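Local coordinates for hypothetical protein PH1789 (Pyrococcus horikoshii, PDB 1WR2), which is of unknown function but belongs to the ATP-grasp clan and combines two antiparallel sheets with packed helices in a single chain, at residues 7-12 with 232-237; 15-18 with 23-26; 72-77 with 99-104; 152-155 with 161-164. All coordinates share one frame; numbering follows the deposited sequence.

Contact 1: residues 7-12 with 232-237; sequences RVIEEV and IILKPK
Leu234 reaches from a strand into the face of a helix and touches Ile9 and Val12. The backbones stay well apart, with the CA atoms of Ile9 and Leu234 at 7.8 Å. The side chain of Leu234 can be followed outward. Its CB points to the helix, and CG stands anti to the carbonyl carbon, beside the backbone N (chi1 -59°). Neither atom makes a close approach of its own; the two methyls at the branch do the touching. CD1 lies 3.7 Å from Ile9 CG2. The same CD1 meets the flank of Val12, 4.1 Å from CG1, and also comes 3.9 Å from the carbonyl Ile9 O. Within the two segments, CD2 meets only Ile9. It lies 3.8 Å from Ile9 CG2 and 4.1 Å from Ile9 CG1, near the root of the longer branch. The fork of Leu234 therefore straddles one methyl, Ile9 CG2. Leu234 crosses Ile9 obliquely and meets Val12 at about a right angle.

The contact joins helix 3-14, near the start of the chain, to the last strand, 225-234, near its end. Met20 and Ile208 from the two flanking strands also touch Leu234, while Leu204 and Tyr207 pack on Ile9. Val12 also touches Arg17 and Glu24. No hydrogen bond crosses between the segments. All three touching residues are buried and meet through hydrocarbon, so the join depends on fit and on the exclusion of water.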
# COMPACT_ATOMS: atom_id res chain seq x y z
N ARG A 7 -0.44 6.82 16.96
CA ARG A 7 -0.12 5.73 17.87
C ARG A 7 0.77 4.70 17.18
O ARG A 7 1.85 4.37 17.67
CB ARG A 7 -1.41 5.05 18.33
CG ARG A 7 -1.30 4.31 19.66
CD ARG A 7 -2.13 3.05 19.65
NE ARG A 7 -1.46 1.99 18.89
CZ ARG A 7 -2.06 0.90 18.43
NH1 ARG A 7 -3.36 0.72 18.63
NH2 ARG A 7 -1.36 -0.01 17.76
N VAL A 8 0.32 4.21 16.03
CA VAL A 8 1.08 3.24 15.27
C VAL A 8 2.43 3.83 14.88
O VAL A 8 3.46 3.16 14.96
CB VAL A 8 0.32 2.80 14.00
CG1 VAL A 8 1.05 1.67 13.30
CG2 VAL A 8 -1.09 2.37 14.37
N ILE A 9 2.43 5.10 14.47
CA ILE A 9 3.67 5.77 14.09
C ILE A 9 4.64 5.86 15.27
O ILE A 9 5.80 5.44 15.17
CB ILE A 9 3.39 7.19 13.56
CG1 ILE A 9 2.70 7.11 12.19
CG2 ILE A 9 4.68 7.98 13.45
CD1 ILE A 9 2.30 8.44 11.61
N GLU A 10 4.17 6.40 16.39
CA GLU A 10 5.01 6.52 17.58
C GLU A 10 5.62 5.18 17.96
O GLU A 10 6.82 5.07 18.20
CB GLU A 10 4.18 7.05 18.77
CG GLU A 10 3.90 8.55 18.75
CD GLU A 10 5.17 9.39 18.69
OE1 GLU A 10 6.19 8.98 19.28
OE2 GLU A 10 5.14 10.47 18.05
N GLU A 11 4.77 4.15 18.00
CA GLU A 11 5.20 2.80 18.35
C GLU A 11 6.40 2.35 17.52
O GLU A 11 7.36 1.80 18.05
CB GLU A 11 4.02 1.83 18.14
CG GLU A 11 4.28 0.41 18.62
CD GLU A 11 3.01 -0.44 18.63
OE1 GLU A 11 3.10 -1.64 18.98
OE2 GLU A 11 1.93 0.09 18.30
N VAL A 12 6.34 2.60 16.22
CA VAL A 12 7.42 2.23 15.32
C VAL A 12 8.69 3.01 15.63
O VAL A 12 9.78 2.45 15.72
CB VAL A 12 7.02 2.48 13.84
CG1 VAL A 12 8.19 2.21 12.93
CG2 VAL A 12 5.84 1.60 13.47
N ILE A 232 5.44 3.38 4.01
CA ILE A 232 5.53 4.66 4.69
C ILE A 232 6.91 4.75 5.34
O ILE A 232 7.32 3.83 6.06
CB ILE A 232 4.44 4.81 5.78
CG1 ILE A 232 3.05 4.80 5.14
CG2 ILE A 232 4.64 6.11 6.54
CD1 ILE A 232 1.91 4.92 6.14
N ILE A 233 7.62 5.84 5.05
CA ILE A 233 8.94 6.08 5.63
C ILE A 233 8.78 7.27 6.58
O ILE A 233 8.36 8.35 6.17
CB ILE A 233 9.99 6.45 4.56
CG1 ILE A 233 10.13 5.31 3.54
CG2 ILE A 233 11.33 6.75 5.23
CD1 ILE A 233 10.41 3.95 4.16
N LEU A 234 9.11 7.05 7.84
CA LEU A 234 8.98 8.08 8.86
C LEU A 234 10.25 8.90 9.06
O LEU A 234 11.35 8.47 8.72
CB LEU A 234 8.57 7.44 10.19
CG LEU A 234 7.25 6.66 10.18
CD1 LEU A 234 7.11 5.90 11.50
CD2 LEU A 234 6.07 7.61 9.97
N LYS A 235 10.06 10.09 9.61
CA LYS A 235 11.16 11.00 9.91
C LYS A 235 11.57 10.75 11.35
O LYS A 235 10.72 10.59 12.23
CB LYS A 235 10.72 12.46 9.73
CG LYS A 235 10.54 12.85 8.27
CD LYS A 235 9.37 13.80 8.05
CE LYS A 235 9.68 15.21 8.46
NZ LYS A 235 8.62 16.12 7.94
N PRO A 236 12.88 10.70 11.61
CA PRO A 236 13.47 10.48 12.94
C PRO A 236 13.29 11.69 13.91
O PRO A 236 13.27 12.84 13.52
CB PRO A 236 14.95 10.18 12.75
CG PRO A 236 15.36 10.81 11.42
CD PRO A 236 13.96 10.85 10.64
N LYS A 237 13.13 11.35 15.23
CA LYS A 237 13.10 12.35 16.35
C LYS A 237 11.93 13.40 16.34
O LYS A 237 10.92 13.24 17.00
CB LYS A 237 14.45 13.08 16.39
CG LYS A 237 14.60 13.92 17.66
CD LYS A 237 16.01 14.48 17.84
CE LYS A 237 16.11 15.43 19.03
NZ LYS A 237 17.49 15.91 19.16

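Contact 2: residues 15-18 with 23-26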
# COMPACT_ATOMS: atom_id res chain seq x y z
N GLN A 15 10.73 1.98 18.48
CA GLN A 15 11.59 0.84 18.22
C GLN A 15 12.81 1.29 17.42
O GLN A 15 13.58 0.47 16.94
CB GLN A 15 10.84 -0.23 17.43
CG GLN A 15 9.66 -0.81 18.17
CD GLN A 15 8.88 -1.77 17.31
OE1 GLN A 15 9.41 -2.77 16.82
NE2 GLN A 15 7.60 -1.47 17.10
N GLY A 16 12.95 2.61 17.28
CA GLY A 16 14.08 3.14 16.53
C GLY A 16 14.07 2.77 15.06
O GLY A 16 15.13 2.56 14.46
N ARG A 17 12.88 2.69 14.47
CA ARG A 17 12.74 2.35 13.05
C ARG A 17 12.14 3.52 12.29
O ARG A 17 11.35 4.28 12.85
CB ARG A 17 11.82 1.15 12.87
CG ARG A 17 12.48 -0.19 13.00
CD ARG A 17 11.57 -1.23 12.39
NE ARG A 17 10.32 -1.38 13.13
CZ ARG A 17 9.13 -1.57 12.57
NH1 ARG A 17 9.01 -1.63 11.25
NH2 ARG A 17 8.06 -1.74 13.34
N THR A 18 12.49 3.66 11.02
CA THR A 18 11.94 4.73 10.21
C THR A 18 11.01 4.14 9.15
O THR A 18 10.02 4.76 8.76
CB THR A 18 13.04 5.55 9.52
OG1 THR A 18 13.70 4.74 8.54
CG2 THR A 18 14.06 6.03 10.54
N TYR A 23 1.76 -3.95 7.06
CA TYR A 23 0.61 -3.91 7.94
C TYR A 23 0.56 -2.66 8.79
O TYR A 23 -0.52 -2.17 9.10
CB TYR A 23 0.53 -5.18 8.82
CG TYR A 23 1.43 -5.21 10.03
CD1 TYR A 23 1.11 -4.50 11.19
CD2 TYR A 23 2.60 -5.96 10.02
CE1 TYR A 23 1.95 -4.53 12.31
CE2 TYR A 23 3.45 -6.00 11.13
CZ TYR A 23 3.12 -5.28 12.27
OH TYR A 23 3.96 -5.31 13.34
N GLU A 24 1.73 -2.11 9.15
CA GLU A 24 1.77 -0.89 9.97
C GLU A 24 1.35 0.31 9.13
O GLU A 24 0.64 1.19 9.60
CB GLU A 24 3.18 -0.64 10.51
CG GLU A 24 3.71 -1.75 11.38
CD GLU A 24 5.18 -1.59 11.70
OE1 GLU A 24 5.94 -1.16 10.80
OE2 GLU A 24 5.58 -1.89 12.84
N ALA A 25 1.82 0.35 7.89
CA ALA A 25 1.48 1.44 6.97
C ALA A 25 -0.04 1.44 6.77
O ALA A 25 -0.70 2.48 6.89
CB ALA A 25 2.18 1.24 5.63
N LYS A 26 -0.60 0.27 6.47
CA LYS A 26 -2.03 0.16 6.24
C LYS A 26 -2.89 0.56 7.43
O LYS A 26 -4.02 1.02 7.26
CB LYS A 26 -2.38 -1.25 5.77
CG LYS A 26 -1.93 -1.49 4.34
CD LYS A 26 -2.15 -2.92 3.93
CE LYS A 26 -1.84 -3.13 2.46
NZ LYS A 26 -2.01 -4.58 2.11
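The guanidinium of Arg17 and the carboxylate of Glu24 meet edge to edge, nearly coplanar, with their planes 19° apart. Arg17 grips end-on, using NH1 and NH2, one for each oxygen. NH2 lies in line with the syn lone pair of Glu24 OE2, and the bond stays close to the guanidinium plane. Its length, 2.5 Å between Arg17 NH2 and Glu24 OE2, is short and should be read with caution. The second bond, Arg17 NH1 to Glu24 OE1, is 3.1 Å. It is less flat, since OE1 sits 18° out of the guanidinium plane. Gln15 NE2 also lies at the guanidinium edge, in plane. Glu24 CG lies over one face of the Tyr23 ring, 3.4 Å above it and offset toward the rim.

This salt bridge closes a short excursion of the ATP-grasp chain. Helix 3-14 ends, the chain turns through Gly16, forms the edge strand 19-20 and enters helix 22-30. Arg17 and Glu24 come from opposite directions. The arginine bends at chi3 (-66°), while the glutamate runs extended beyond CG. Glu24 OE1 has a second donor, Val21 N, at the amino end of helix 22-30. Two N-H groups thus hold this oxygen, and the setting probably favours the charged carboxylate. Val12 of helix 3-14 and Pro66 touch the Arg17 side chain. Gln15 NE2 makes a weak hydrogen bond back to Glu11 O.

Contact 3: residues 72-77 with 99-104; sequences SDAKVV and KKYRPD
The methyl of Ala74 sits almost squarely over the ring of Tyr101. Ala74 CB is 3.4 Å from the ring centroid and only 15° off its normal, a close CH-pi contact. The setting is a meeting of two helix ends. Helix 71-74 stops in a Schellman motif, with Lys75 at positive phi as its C-prime residue. Val76 N turns back to Lys71 O, and Lys75 N makes a weak bond to Ser72 O. Tyr101 is the last residue of helix 84-101. Its CG is anti to the backbone N (chi1 -167°), which carries the ring across to the other helix.

The methyl lies over the ring centre, yet its nearest ring atoms are CG and CD1. Ile68 packs against both Ala74 and Tyr101. Asn97 ND2, from the long helix, donates to Lys75 O and so ties the two parts together again.

Asp73 approaches from another side. Its carboxylate stands nearly perpendicular to the ring, with the two planes 87° apart. Asp73 OD2 is 3.1 Å from Tyr101 OH. A hydrogen bond there is possible but uncertain, since the hydroxyl could turn to a different acceptor. The same OD2 lies at the ring edge, in the ring plane, 3.4 Å from Tyr101 CE1.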
# COMPACT_ATOMS: atom_id res chain seq x y z
N SER A 72 8.82 -8.33 -3.19
CA SER A 72 8.96 -9.05 -4.46
C SER A 72 10.42 -9.39 -4.75
O SER A 72 10.73 -10.46 -5.28
CB SER A 72 8.39 -8.22 -5.61
OG SER A 72 9.15 -7.04 -5.82
N ASP A 73 11.32 -8.48 -4.39
CA ASP A 73 12.74 -8.68 -4.61
C ASP A 73 13.23 -9.90 -3.82
O ASP A 73 13.99 -10.72 -4.34
CB ASP A 73 13.51 -7.42 -4.18
CG ASP A 73 14.92 -7.37 -4.73
OD1 ASP A 73 15.09 -7.44 -5.97
OD2 ASP A 73 15.87 -7.25 -3.93
N ALA A 74 12.79 -10.01 -2.57
CA ALA A 74 13.17 -11.11 -1.69
C ALA A 74 12.35 -12.37 -1.92
O ALA A 74 12.70 -13.45 -1.45
CB ALA A 74 13.05 -10.68 -0.24
N LYS A 75 11.24 -12.22 -2.64
CA LYS A 75 10.37 -13.35 -2.92
C LYS A 75 9.75 -13.90 -1.64
O LYS A 75 9.76 -15.11 -1.39
CB LYS A 75 11.15 -14.44 -3.67
CG LYS A 75 11.57 -14.00 -5.07
CD LYS A 75 12.88 -14.63 -5.50
CE LYS A 75 12.82 -16.15 -5.52
NZ LYS A 75 14.13 -16.71 -5.93
N VAL A 76 9.24 -13.00 -0.81
CA VAL A 76 8.60 -13.40 0.44
C VAL A 76 7.08 -13.17 0.36
O VAL A 76 6.40 -13.14 1.38
CB VAL A 76 9.18 -12.63 1.66
CG1 VAL A 76 10.64 -12.97 1.82
CG2 VAL A 76 9.00 -11.13 1.49
N VAL A 77 6.58 -13.00 -0.87
CA VAL A 77 5.14 -12.81 -1.12
C VAL A 77 4.68 -13.95 -2.03
O VAL A 77 5.22 -14.11 -3.13
CB VAL A 77 4.84 -11.47 -1.83
CG1 VAL A 77 3.39 -11.45 -2.34
CG2 VAL A 77 5.05 -10.31 -0.88
N LYS A 99 15.36 -15.91 4.72
CA LYS A 99 16.61 -16.30 5.36
C LYS A 99 17.79 -16.08 4.42
O LYS A 99 18.86 -15.65 4.85
CB LYS A 99 16.55 -17.78 5.77
CG LYS A 99 17.47 -18.13 6.93
CD LYS A 99 17.07 -17.35 8.18
CE LYS A 99 18.01 -17.64 9.33
NZ LYS A 99 19.42 -17.30 8.99
N LYS A 100 17.59 -16.37 3.14
CA LYS A 100 18.65 -16.20 2.15
C LYS A 100 18.85 -14.71 1.85
O LYS A 100 19.97 -14.28 1.57
CB LYS A 100 18.29 -16.93 0.85
CG LYS A 100 17.94 -18.40 1.03
CD LYS A 100 17.64 -19.06 -0.31
CE LYS A 100 16.84 -20.35 -0.14
NZ LYS A 100 17.47 -21.32 0.81
N TYR A 101 17.77 -13.94 1.93
CA TYR A 101 17.81 -12.51 1.64
C TYR A 101 18.47 -11.68 2.75
O TYR A 101 19.36 -10.86 2.47
CB TYR A 101 16.38 -12.02 1.41
CG TYR A 101 16.29 -10.65 0.80
CD1 TYR A 101 16.44 -10.46 -0.57
CD2 TYR A 101 16.05 -9.54 1.60
CE1 TYR A 101 16.34 -9.19 -1.13
CE2 TYR A 101 15.95 -8.27 1.06
CZ TYR A 101 16.09 -8.10 -0.31
OH TYR A 101 15.99 -6.83 -0.84
N ARG A 102 18.03 -11.87 3.99
CA ARG A 102 18.58 -11.17 5.15
C ARG A 102 18.47 -12.14 6.34
O ARG A 102 17.48 -12.13 7.05
CB ARG A 102 17.78 -9.90 5.47
CG ARG A 102 18.12 -8.66 4.63
CD ARG A 102 19.56 -8.17 4.85
NE ARG A 102 19.82 -7.70 6.22
CZ ARG A 102 19.43 -6.52 6.70
NH1 ARG A 102 18.76 -5.67 5.94
NH2 ARG A 102 19.72 -6.19 7.95
N PRO A 103 19.49 -12.98 6.55
CA PRO A 103 19.43 -13.93 7.66
C PRO A 103 19.28 -13.31 9.06
O PRO A 103 18.90 -14.00 10.00
CB PRO A 103 20.73 -14.74 7.51
CG PRO A 103 21.62 -13.86 6.67
CD PRO A 103 20.67 -13.24 5.70
N ASP A 104 19.56 -12.02 9.18
CA ASP A 104 19.45 -11.34 10.47
C ASP A 104 18.14 -10.55 10.61
O ASP A 104 17.96 -9.78 11.55
CB ASP A 104 20.64 -10.38 10.63
CG ASP A 104 20.64 -9.28 9.59
OD1 ASP A 104 20.54 -9.60 8.38
OD2 ASP A 104 20.74 -8.09 9.98

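Contact 4: residues 152-155 with 161-164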
# COMPACT_ATOMS: atom_id res chain seq x y z
N THR A 152 1.75 13.16 -12.47
CA THR A 152 1.45 14.56 -12.24
C THR A 152 1.57 14.75 -10.72
O THR A 152 1.53 13.76 -9.98
CB THR A 152 0.01 14.91 -12.70
OG1 THR A 152 -0.94 14.08 -12.03
CG2 THR A 152 -0.11 14.70 -14.20
N PHE A 153 1.74 15.99 -10.27
CA PHE A 153 1.87 16.24 -8.84
C PHE A 153 1.20 17.53 -8.41
O PHE A 153 0.79 18.35 -9.24
CB PHE A 153 3.36 16.25 -8.43
CG PHE A 153 4.05 17.56 -8.66
CD1 PHE A 153 4.04 18.56 -7.68
CD2 PHE A 153 4.71 17.82 -9.86
CE1 PHE A 153 4.68 19.79 -7.90
CE2 PHE A 153 5.35 19.04 -10.09
CZ PHE A 153 5.33 20.03 -9.10
N ARG A 154 1.09 17.71 -7.09
CA ARG A 154 0.48 18.89 -6.52
C ARG A 154 1.03 19.01 -5.10
O ARG A 154 1.41 18.00 -4.50
CB ARG A 154 -1.05 18.71 -6.47
CG ARG A 154 -1.87 19.83 -7.08
CD ARG A 154 -1.35 20.22 -8.45
NE ARG A 154 -2.42 20.47 -9.40
CZ ARG A 154 -2.42 20.01 -10.64
NH1 ARG A 154 -1.40 19.28 -11.08
NH2 ARG A 154 -3.43 20.29 -11.45
N LEU A 155 1.10 20.22 -4.56
CA LEU A 155 1.59 20.37 -3.19
C LEU A 155 0.47 20.06 -2.21
O LEU A 155 -0.70 20.38 -2.45
CB LEU A 155 2.12 21.79 -2.96
CG LEU A 155 3.37 22.14 -3.77
CD1 LEU A 155 3.87 23.54 -3.39
CD2 LEU A 155 4.44 21.10 -3.50
N LYS A 161 -10.36 20.35 -6.56
CA LYS A 161 -10.05 20.85 -7.89
C LYS A 161 -8.69 20.31 -8.31
O LYS A 161 -8.52 19.82 -9.43
CB LYS A 161 -10.03 22.38 -7.91
CG LYS A 161 -9.44 22.98 -9.18
CD LYS A 161 -9.35 24.50 -9.09
CE LYS A 161 -10.72 25.13 -8.90
NZ LYS A 161 -11.63 24.82 -10.03
N ASP A 162 -7.72 20.40 -7.40
CA ASP A 162 -6.37 19.90 -7.67
C ASP A 162 -6.43 18.42 -8.03
O ASP A 162 -5.84 17.98 -9.02
CB ASP A 162 -5.47 20.05 -6.43
CG ASP A 162 -5.13 21.49 -6.12
OD1 ASP A 162 -5.05 22.32 -7.05
OD2 ASP A 162 -4.92 21.79 -4.92
N ALA A 163 -7.17 17.66 -7.22
CA ALA A 163 -7.32 16.22 -7.40
C ALA A 163 -7.90 15.82 -8.75
O ALA A 163 -7.35 14.97 -9.44
CB ALA A 163 -8.18 15.65 -6.28
N ARG A 164 -9.02 16.43 -9.13
CA ARG A 164 -9.64 16.08 -10.42
C ARG A 164 -8.74 16.54 -11.56
O ARG A 164 -8.64 15.87 -12.59
CB ARG A 164 -11.02 16.73 -10.54
CG ARG A 164 -12.01 16.18 -9.53
CD ARG A 164 -13.38 16.81 -9.63
NE ARG A 164 -14.25 16.22 -8.62
CZ ARG A 164 -14.68 14.96 -8.64
NH1 ARG A 164 -14.32 14.15 -9.64
NH2 ARG A 164 -15.42 14.49 -7.65
O HOH W 1 -1.88 22.19 -4.13
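Arg154 leaves its strand with chi1 at -128°, off the staggered positions, and bends at chi2 (48°) and again at chi3. These turns lay the side chain against Asp162. The closest meeting is between aliphatic carbons: Arg154 CG lies 3.7 Å from Asp162 CB. Arg154 CG is also 3.8 Å from Asp162 CG. The two side chains slant across each other.

The charges meet less closely. Arg154 NE and Asp162 OD1 form a long salt bridge of 4.0 Å, without a hydrogen bond. OD1 lies at the edge of the guanidinium, in its plane, but the two flat groups are turned 72° apart. The carbonyl Asp162 O lies over a face of the guanidinium, 4.1 Å from Arg154 NH2. The stronger partners are others. Arg154 NH1 donates to Phe153 O at 3.0 Å and forms a salt bridge with Glu169, which probably helps to hold the far end of the arginine. Asp162 OD2 accepts from Thr159 N. A water lies between Leu155 O and Asp162 OD2, but its bonds are not settled.

The contact is at the surface of the ATP-grasp chain and joins a strand to the helix that follows it. Thr152 OG1 bonds to Met166 O, a second tie between them. Strand 152-155 is the outermost of its sheet and pairs antiparallel with strand 133-140. Helix 160-168 lies against the face of the strand from which Thr152 and Arg154 project, and its Ala163 packs on helix 187-203.

Contacts 1 and 2 form one cluster, with centres 6 Å apart. Leu234 N and Thr18 O, 2.6 Å apart, probably share a hydrogen bond. Val12 CG2 packs 3.5 Å from Glu24 OE2, so apolar helix face and salt bridge adjoin. Contact 4 reaches the same six-stranded sheet as contact 1, but at the outermost strand 152-155, toward the far end of the strand order, with centres 26 Å apart. Contact 3 lies beside the four-stranded sheet, 18 Å from contact 2 between centres. Contacts 3 and 4 are on opposite sides of the chain's centre, with centres 36 Å apart. Contact 1 spans nearly the whole chain, and the other three lie within that span in sequence.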